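Endolysin (Clostridium phage phictp1, PDB 5A6S) is a phage cell-wall lytic enzyme, here reduced to its C-terminal domain, which probably binds the clostridial cell wall and so directs the enzyme to its substrate. Local coordinates at residues F34-V39 with Q51-L56; N3-N8 with R14-L19. The protein carries 1 engineered substitution. All blocks are in the same frame, centred on the assembly; numbering follows the deposited sequence.

Contact 1 (F34-V39 with Q51-L56); sequences FDYSNV and QYTSYL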
ATOM      1  N   PHE B  34      10.243 -18.785  -6.300  1.00 29.44           N
ATOM      2  CA  PHE B  34      10.795 -18.895  -4.952  1.00 28.12           C
ATOM      3  C   PHE B  34      10.449 -20.245  -4.367  1.00 26.84           C
ATOM      4  O   PHE B  34       9.367 -20.807  -4.602  1.00 31.31           O
ATOM      5  CB  PHE B  34      10.214 -17.739  -4.134  1.00 26.06           C
ATOM      6  CG  PHE B  34      10.594 -17.722  -2.670  1.00 25.23           C
ATOM      7  CD1 PHE B  34      11.791 -17.211  -2.263  1.00 26.83           C
ATOM      8  CD2 PHE B  34       9.724 -18.187  -1.743  1.00 25.36           C
ATOM      9  CE1 PHE B  34      12.141 -17.216  -0.908  1.00 27.10           C
ATOM     10  CE2 PHE B  34      10.033 -18.167  -0.391  1.00 25.40           C
ATOM     11  CZ  PHE B  34      11.248 -17.676   0.022  1.00 26.09           C
ATOM     12  N   ASP B  35      11.343 -20.728  -3.511  1.00 34.13           N
ATOM     13  CA  ASP B  35      11.164 -21.978  -2.747  1.00 35.57           C
ATOM     14  C   ASP B  35      10.493 -21.729  -1.408  1.00 30.20           C
ATOM     15  O   ASP B  35      11.106 -21.256  -0.463  1.00 35.47           O
ATOM     16  CB  ASP B  35      12.544 -22.683  -2.571  1.00 38.91           C
ATOM     17  CG  ASP B  35      12.497 -23.876  -1.640  1.00 40.00           C
ATOM     18  OD1 ASP B  35      11.391 -24.352  -1.324  1.00 39.71           O
ATOM     19  OD2 ASP B  35      13.606 -24.292  -1.160  1.00 49.53           O
ATOM     20  N   TYR B  36       9.229 -22.073  -1.350  1.00 29.84           N
ATOM     21  CA  TYR B  36       8.409 -21.912  -0.174  1.00 30.81           C
ATOM     22  C   TYR B  36       8.446 -23.096   0.838  1.00 34.84           C
ATOM     23  O   TYR B  36       7.773 -23.036   1.870  1.00 32.92           O
ATOM     24  CB  TYR B  36       6.971 -21.686  -0.636  1.00 29.19           C
ATOM     25  CG  TYR B  36       6.651 -20.391  -1.385  1.00 30.15           C
ATOM     26  CD1 TYR B  36       6.764 -20.295  -2.782  1.00 27.54           C
ATOM     27  CD2 TYR B  36       6.179 -19.255  -0.702  1.00 30.76           C
ATOM     28  CE1 TYR B  36       6.433 -19.146  -3.459  1.00 27.11           C
ATOM     29  CE2 TYR B  36       5.845 -18.089  -1.392  1.00 23.46           C
ATOM     30  CZ  TYR B  36       5.978 -18.033  -2.738  1.00 25.61           C
ATOM     31  OH  TYR B  36       5.644 -16.903  -3.415  1.00 23.08           O
ATOM     32  N   SER B  37       9.215 -24.166   0.556  1.00 41.42           N
ATOM     33  CA  SER B  37       9.133 -25.424   1.338  1.00 42.63           C
ATOM     34  C   SER B  37       9.559 -25.295   2.816  1.00 45.69           C
ATOM     35  O   SER B  37       9.183 -26.090   3.639  1.00 55.37           O
ATOM     36  CB  SER B  37      10.022 -26.524   0.705  1.00 35.75           C
ATOM     37  OG  SER B  37      11.375 -26.062   0.629  1.00 33.28           O
ATOM     38  N   ASN B  38      10.367 -24.311   3.108  1.00 46.39           N
ATOM     39  CA  ASN B  38      10.899 -24.084   4.442  1.00 57.89           C
ATOM     40  C   ASN B  38      10.231 -22.857   5.111  1.00 52.91           C
ATOM     41  O   ASN B  38      10.868 -22.147   5.921  1.00 45.32           O
ATOM     42  CB  ASN B  38      12.418 -23.847   4.319  1.00 63.87           C
ATOM     43  CG  ASN B  38      12.770 -23.022   3.075  1.00 69.09           C
ATOM     44  OD1 ASN B  38      11.866 -22.413   2.449  1.00 64.52           O
ATOM     45  ND2 ASN B  38      14.055 -23.048   2.666  1.00 60.92           N
ATOM     46  N   VAL B  39       8.956 -22.608   4.771  1.00 42.20           N
ATOM     47  CA  VAL B  39       8.227 -21.527   5.424  1.00 35.86           C
ATOM     48  C   VAL B  39       7.139 -22.139   6.214  1.00 33.94           C
ATOM     49  O   VAL B  39       6.340 -22.881   5.696  1.00 37.60           O
ATOM     50  CB  VAL B  39       7.660 -20.460   4.411  1.00 34.52           C
ATOM     51  CG1 VAL B  39       6.779 -19.448   5.123  1.00 30.45           C
ATOM     52  CG2 VAL B  39       8.814 -19.781   3.738  1.00 31.24           C
ATOM     53  N   GLN B  51      -3.843 -19.282  -7.656  1.00 32.08           N
ATOM     54  CA  GLN B  51      -2.801 -18.431  -8.201  1.00 28.86           C
ATOM     55  C   GLN B  51      -1.501 -18.581  -7.443  1.00 27.26           C
ATOM     56  O   GLN B  51      -0.514 -18.006  -7.863  1.00 27.39           O
ATOM     57  CB  GLN B  51      -3.172 -16.955  -8.093  1.00 29.88           C
ATOM     58  CG  GLN B  51      -4.501 -16.562  -8.672  1.00 32.24           C
ATOM     59  CD  GLN B  51      -4.757 -15.075  -8.406  1.00 33.49           C
ATOM     60  OE1 GLN B  51      -5.446 -14.719  -7.474  1.00 39.73           O
ATOM     61  NE2 GLN B  51      -4.092 -14.227  -9.153  1.00 37.88           N
ATOM     62  N   TYR B  52      -1.530 -19.286  -6.306  1.00 28.72           N
ATOM     63  CA  TYR B  52      -0.425 -19.288  -5.342  1.00 29.79           C
ATOM     64  C   TYR B  52       0.247 -20.633  -5.201  1.00 32.83           C
ATOM     65  O   TYR B  52      -0.319 -21.621  -5.571  1.00 28.49           O
ATOM     66  CB  TYR B  52      -0.947 -18.868  -3.992  1.00 28.13           C
ATOM     67  CG  TYR B  52      -1.425 -17.443  -3.993  1.00 25.78           C
ATOM     68  CD1 TYR B  52      -0.520 -16.378  -4.040  1.00 27.07           C
ATOM     69  CD2 TYR B  52      -2.783 -17.145  -3.941  1.00 24.10           C
ATOM     70  CE1 TYR B  52      -0.977 -15.079  -4.042  1.00 27.15           C
ATOM     71  CE2 TYR B  52      -3.230 -15.841  -3.960  1.00 23.90           C
ATOM     72  CZ  TYR B  52      -2.317 -14.807  -4.000  1.00 26.26           C
ATOM     73  OH  TYR B  52      -2.750 -13.500  -3.941  1.00 26.90           O
ATOM     74  N   THR B  53       1.473 -20.622  -4.699  1.00 31.11           N
ATOM     75  CA  THR B  53       2.180 -21.819  -4.289  1.00 34.22           C
ATOM     76  C   THR B  53       1.310 -22.874  -3.570  1.00 31.98           C
ATOM     77  O   THR B  53       0.397 -22.555  -2.746  1.00 32.93           O
ATOM     78  CB  THR B  53       3.458 -21.469  -3.459  1.00 29.87           C
ATOM     79  OG1 THR B  53       4.117 -22.696  -3.057  1.00 32.45           O
ATOM     80  CG2 THR B  53       3.099 -20.698  -2.135  1.00 30.18           C
ATOM     81  N   SER B  54       1.576 -24.177  -3.865  1.00 29.95           N
ATOM     82  CA  SER B  54       0.873 -25.252  -3.165  1.00 29.62           C
ATOM     83  C   SER B  54       1.153 -25.235  -1.687  1.00 30.31           C
ATOM     84  O   SER B  54       0.389 -25.794  -0.911  1.00 32.82           O
ATOM     85  CB  SER B  54       1.230 -26.663  -3.680  1.00 31.41           C
ATOM     86  OG  SER B  54       2.605 -26.953  -3.501  1.00 29.82           O
ATOM     87  N   TYR B  55       2.264 -24.596  -1.304  1.00 34.89           N
ATOM     88  CA  TYR B  55       2.638 -24.406   0.125  1.00 33.36           C
ATOM     89  C   TYR B  55       1.779 -23.380   0.923  1.00 32.73           C
ATOM     90  O   TYR B  55       2.031 -23.157   2.120  1.00 31.85           O
ATOM     91  CB  TYR B  55       4.133 -24.014   0.212  1.00 36.24           C
ATOM     92  CG  TYR B  55       5.066 -25.169  -0.087  1.00 39.60           C
ATOM     93  CD1 TYR B  55       5.122 -26.266   0.774  1.00 42.88           C
ATOM     94  CD2 TYR B  55       5.878 -25.169  -1.232  1.00 38.74           C
ATOM     95  CE1 TYR B  55       5.952 -27.363   0.496  1.00 46.03           C
ATOM     96  CE2 TYR B  55       6.731 -26.246  -1.500  1.00 40.48           C
ATOM     97  CZ  TYR B  55       6.765 -27.329  -0.636  1.00 45.59           C
ATOM     98  OH  TYR B  55       7.597 -28.385  -0.927  1.00 54.84           O
ATOM     99  N   LEU B  56       0.744 -22.813   0.299  1.00 33.82           N
ATOM    100  CA  LEU B  56      -0.112 -21.815   0.932  1.00 28.98           C
ATOM    101  C   LEU B  56      -0.742 -22.342   2.190  1.00 30.50           C
ATOM    102  O   LEU B  56      -1.253 -23.422   2.185  1.00 30.41           O
ATOM    103  CB  LEU B  56      -1.160 -21.333  -0.092  1.00 31.76           C
ATOM    104  CG  LEU B  56      -2.285 -20.375   0.303  1.00 34.17           C
ATOM    105  CD1 LEU B  56      -1.678 -19.076   0.771  1.00 34.46           C
ATOM    106  CD2 LEU B  56      -3.206 -20.068  -0.858  1.00 37.47           C
TER
HETATM  107  O   HOH W   1       2.803 -18.204  -4.279  1.00 28.00           O
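Two tyrosines, each lying against the other loop, carry the contact of 34-39 with 51-56, and no direct hydrogen bond spans it. The first interaction is CH-pi. Methyl CG2 of Thr53 sits over the middle of the Tyr36 ring, 3.5 Å from its centroid and only 8° off the normal; OG1 lies anti to the backbone N (chi1 179°), which turns CG2 onto the ring. The opposite face of Tyr36 receives Phe34 CD2, so the phenol is sandwiched between a methyl and an aromatic edge, a place that suits a broad, flat side chain. The second CH-pi pair runs the other way: Ser37 CA rests 3.7 Å from the centroid of the Tyr55 ring, where a small residue lets the ring lie close to the backbone. Beside it, Tyr36 CB packs on Tyr55 CD2 at 3.7 Å.

Each loop folds into a type I beta turn here, Tyr36 to Val39 and Thr53 to Leu56, on the side of the parallel sheet where Tyr36 also packs on Val6, Ile28 and Val42.

Polar side chains at the start of each turn hold it. Asp35, just ahead of Tyr36, makes an Asx turn in which OD1 meets Ser37 N at 2.9 Å, from above the carboxylate plane, and takes Ser37 OG at 2.6 Å on its syn lone pair. Thr53, the first residue of its turn, does the equivalent with its hydroxyl, an ST turn in which OG1 accepts from Tyr55 N at 3.2 Å. One water joins the loops: it accepts from Thr53 N at 2.8 Å and has a weak, longer link to Tyr36 OH.

Contact 2 (N3-N8 with R14-L19); sequences NLVVYN and RAAEYL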
ATOM      1  N   ASN B   3       7.051 -16.829   8.984  1.00 23.50           N
ATOM      2  CA  ASN B   3       5.898 -16.241   8.264  1.00 21.69           C
ATOM      3  C   ASN B   3       6.367 -15.535   7.020  1.00 23.36           C
ATOM      4  O   ASN B   3       7.436 -14.872   7.022  1.00 19.47           O
ATOM      5  CB  ASN B   3       5.156 -15.214   9.135  1.00 22.53           C
ATOM      6  CG  ASN B   3       4.491 -15.792  10.366  1.00 24.43           C
ATOM      7  OD1 ASN B   3       3.539 -16.589  10.314  1.00 26.26           O
ATOM      8  ND2 ASN B   3       4.929 -15.286  11.527  1.00 27.18           N
ATOM      9  N   LEU B   4       5.543 -15.603   5.977  1.00 22.64           N
ATOM     10  CA  LEU B   4       5.756 -14.868   4.745  1.00 22.91           C
ATOM     11  C   LEU B   4       4.391 -14.517   4.125  1.00 22.82           C
ATOM     12  O   LEU B   4       3.452 -15.315   4.178  1.00 24.80           O
ATOM     13  CB  LEU B   4       6.551 -15.747   3.771  1.00 23.43           C
ATOM     14  CG  LEU B   4       6.954 -15.224   2.439  1.00 21.50           C
ATOM     15  CD1 LEU B   4       7.852 -14.010   2.530  1.00 20.73           C
ATOM     16  CD2 LEU B   4       7.677 -16.317   1.667  1.00 23.89           C
ATOM     17  N   VAL B   5       4.304 -13.308   3.545  1.00 21.18           N
ATOM     18  CA  VAL B   5       3.116 -12.836   2.884  1.00 19.64           C
ATOM     19  C   VAL B   5       3.376 -12.613   1.407  1.00 20.08           C
ATOM     20  O   VAL B   5       4.212 -11.829   0.995  1.00 22.10           O
ATOM     21  CB  VAL B   5       2.585 -11.562   3.542  1.00 19.71           C
ATOM     22  CG1 VAL B   5       1.212 -11.227   2.989  1.00 21.49           C
ATOM     23  CG2 VAL B   5       2.502 -11.730   5.053  1.00 20.31           C
ATOM     24  N   VAL B   6       2.560 -13.278   0.599  1.00 20.16           N
ATOM     25  CA  VAL B   6       2.577 -13.218  -0.870  1.00 19.78           C
ATOM     26  C   VAL B   6       1.402 -12.369  -1.381  1.00 17.51           C
ATOM     27  O   VAL B   6       0.263 -12.435  -0.872  1.00 20.08           O
ATOM     28  CB  VAL B   6       2.425 -14.632  -1.522  1.00 23.93           C
ATOM     29  CG1 VAL B   6       2.799 -14.596  -3.003  1.00 22.84           C
ATOM     30  CG2 VAL B   6       3.305 -15.638  -0.849  1.00 28.43           C
ATOM     31  N   TYR B   7       1.707 -11.561  -2.363  1.00 19.60           N
ATOM     32  CA  TYR B   7       0.753 -10.680  -3.043  1.00 19.72           C
ATOM     33  C   TYR B   7       1.015 -10.747  -4.556  1.00 18.98           C
ATOM     34  O   TYR B   7       2.128 -11.024  -4.983  1.00 21.25           O
ATOM     35  CB  TYR B   7       0.909  -9.254  -2.534  1.00 18.57           C
ATOM     36  CG  TYR B   7       2.247  -8.702  -2.820  1.00 19.61           C
ATOM     37  CD1 TYR B   7       2.516  -8.067  -4.012  1.00 17.69           C
ATOM     38  CD2 TYR B   7       3.303  -8.878  -1.935  1.00 18.79           C
ATOM     39  CE1 TYR B   7       3.754  -7.570  -4.257  1.00 18.24           C
ATOM     40  CE2 TYR B   7       4.542  -8.394  -2.189  1.00 17.47           C
ATOM     41  CZ  TYR B   7       4.787  -7.754  -3.325  1.00 17.40           C
ATOM     42  OH  TYR B   7       6.023  -7.310  -3.580  1.00 21.40           O
ATOM     43  N   ASN B   8      -0.030 -10.468  -5.340  1.00 21.79           N
ATOM     44  CA  ASN B   8       0.147 -10.135  -6.752  1.00 21.74           C
ATOM     45  C   ASN B   8       0.280  -8.614  -6.939  1.00 22.96           C
ATOM     46  O   ASN B   8      -0.249  -7.833  -6.129  1.00 21.19           O
ATOM     47  CB  ASN B   8      -1.072 -10.662  -7.538  1.00 23.58           C
ATOM     48  CG  ASN B   8      -1.184 -12.171  -7.462  1.00 23.13           C
ATOM     49  OD1 ASN B   8      -0.417 -12.912  -8.108  1.00 26.05           O
ATOM     50  ND2 ASN B   8      -2.092 -12.623  -6.678  1.00 24.25           N
ATOM     51  N   ARG B  14      -0.703  -3.599  -0.958  1.00 17.99           N
ATOM     52  CA  ARG B  14      -0.953  -2.624   0.148  1.00 18.10           C
ATOM     53  C   ARG B  14      -1.396  -3.383   1.363  1.00 19.03           C
ATOM     54  O   ARG B  14      -0.840  -3.198   2.452  1.00 19.96           O
ATOM     55  CB  ARG B  14      -2.039  -1.663  -0.241  1.00 16.70           C
ATOM     56  CG  ARG B  14      -1.728  -0.843  -1.517  1.00 16.67           C
ATOM     57  CD  ARG B  14      -3.028  -0.216  -1.987  1.00 18.93           C
ATOM     58  NE  ARG B  14      -2.920   0.278  -3.375  1.00 20.93           N
ATOM     59  CZ  ARG B  14      -3.985   0.631  -4.099  1.00 21.30           C
ATOM     60  NH1 ARG B  14      -5.182   0.604  -3.560  1.00 18.09           N
ATOM     61  NH2 ARG B  14      -3.847   1.069  -5.343  1.00 22.47           N
ATOM     62  N   ALA B  15      -2.384  -4.258   1.162  1.00 16.38           N
ATOM     63  CA  ALA B  15      -2.902  -5.077   2.208  1.00 17.51           C
ATOM     64  C   ALA B  15      -1.860  -6.045   2.732  1.00 17.67           C
ATOM     65  O   ALA B  15      -1.796  -6.239   3.963  1.00 19.07           O
ATOM     66  CB  ALA B  15      -4.158  -5.818   1.776  1.00 17.81           C
ATOM     67  N   ALA B  16      -1.045  -6.600   1.837  1.00 18.64           N
ATOM     68  CA  ALA B  16      -0.054  -7.621   2.235  1.00 18.88           C
ATOM     69  C   ALA B  16       0.949  -6.925   3.188  1.00 20.86           C
ATOM     70  O   ALA B  16       1.344  -7.527   4.189  1.00 19.05           O
ATOM     71  CB  ALA B  16       0.658  -8.212   1.058  1.00 17.64           C
ATOM     72  N   GLU B  17       1.351  -5.695   2.870  1.00 20.05           N
ATOM     73  CA  GLU B  17       2.274  -4.958   3.719  1.00 19.49           C
ATOM     74  C   GLU B  17       1.738  -4.656   5.135  1.00 20.89           C
ATOM     75  O   GLU B  17       2.523  -4.742   6.051  1.00 19.57           O
ATOM     76  CB  GLU B  17       2.838  -3.663   3.027  1.00 20.84           C
ATOM     77  CG  GLU B  17       3.596  -3.792   1.709  1.00 22.09           C
ATOM     78  CD  GLU B  17       4.928  -4.578   1.727  1.00 27.90           C
ATOM     79  OE1 GLU B  17       5.419  -4.848   2.857  1.00 23.83           O
ATOM     80  OE2 GLU B  17       5.472  -5.014   0.635  1.00 31.04           O
ATOM     81  N   TYR B  18       0.455  -4.316   5.333  1.00 17.53           N
ATOM     82  CA  TYR B  18      -0.116  -4.219   6.650  1.00 19.12           C
ATOM     83  C   TYR B  18      -0.063  -5.557   7.394  1.00 21.44           C
ATOM     84  O   TYR B  18       0.282  -5.594   8.568  1.00 18.05           O
ATOM     85  CB  TYR B  18      -1.591  -3.784   6.586  1.00 18.18           C
ATOM     86  CG  TYR B  18      -1.794  -2.288   6.265  1.00 16.35           C
ATOM     87  CD1 TYR B  18      -1.451  -1.311   7.187  1.00 16.27           C
ATOM     88  CD2 TYR B  18      -2.435  -1.890   5.125  1.00 15.35           C
ATOM     89  CE1 TYR B  18      -1.590   0.055   6.902  1.00 15.81           C
ATOM     90  CE2 TYR B  18      -2.641  -0.549   4.852  1.00 14.19           C
ATOM     91  CZ  TYR B  18      -2.202   0.428   5.739  1.00 16.78           C
ATOM     92  OH  TYR B  18      -2.453   1.714   5.458  1.00 16.21           O
ATOM     93  N   LEU B  19      -0.411  -6.648   6.709  1.00 18.21           N
ATOM     94  CA  LEU B  19      -0.294  -7.950   7.380  1.00 18.01           C
ATOM     95  C   LEU B  19       1.169  -8.272   7.802  1.00 19.01           C
ATOM     96  O   LEU B  19       1.423  -8.758   8.920  1.00 20.23           O
ATOM     97  CB  LEU B  19      -0.871  -9.041   6.470  1.00 19.57           C
ATOM     98  CG  LEU B  19      -0.924 -10.450   7.062  1.00 21.11           C
ATOM     99  CD1 LEU B  19      -1.771 -10.468   8.314  1.00 19.75           C
ATOM    100  CD2 LEU B  19      -1.421 -11.483   6.029  1.00 19.04           C
TER
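Ala16 CB is the small bump that fits between Val5 and Tyr7, two side chains from the same side of strand 3-7. It touches Val5 CG1 at 3.6 Å and Tyr7 CB at 3.7 Å, so the methyl settles into the hollow between alternate strand residues. Alanine suits this place because its short side chain lets the helix backbone come close: the CA atoms of Val5 and Ala16 are 6.1 Å apart, and the axes of strand and helix 8.1 Å. The segments run almost exactly antiparallel, at 173°.

Val5 is the wedge on the strand side. With CG1 anti to the backbone N (chi1 -170°), its two branches spread: CG1 meets Ala16, while both CG1 and CG2 reach Leu19 CD2, at 4.0 and 4.1 Å. Leu19, about one helical turn beyond Ala16, makes the other side of the notch that Val5 fills, with a longer, branched side chain that crosses Val5 at a slant. The Tyr7 ring stands obliquely to the Ala16 methyl, with CD2 4.0 Å from it.

This is the packing of a beta-alpha-beta crossover, in which helix 11-23, linking strands 3-7 and 27-29, lies on the sheet. Leu19 also meets Val72 and Tyr75 of helix 65-77, and Val5 touches Val45 of the adjoining strand, while Glu17 OE2 bonds Thr27 OG1 on the neighbouring strand and Arg14 forms a salt bridge with Asp21 of the second subunit.

In the fold
From the N terminus the chain runs through strand 3-7 and turns back into helix 11-23, where contact 2 closes over five residues, three of them already in the helix. Strand 27-29 follows, and the chain then enters the loop holding 34-39; after strand 41-45 it reaches 51-56, and contact 1 closes there over eleven residues. The two are in series, neither nested nor crossed, with centres about 14 Å apart. Contact 2 ties a helix to one face of the parallel sheet, whereas contact 1 joins two loops that pack against the other. Strand 3-7 connects them, since Val6 and Leu4 meet Tyr36 and Phe34.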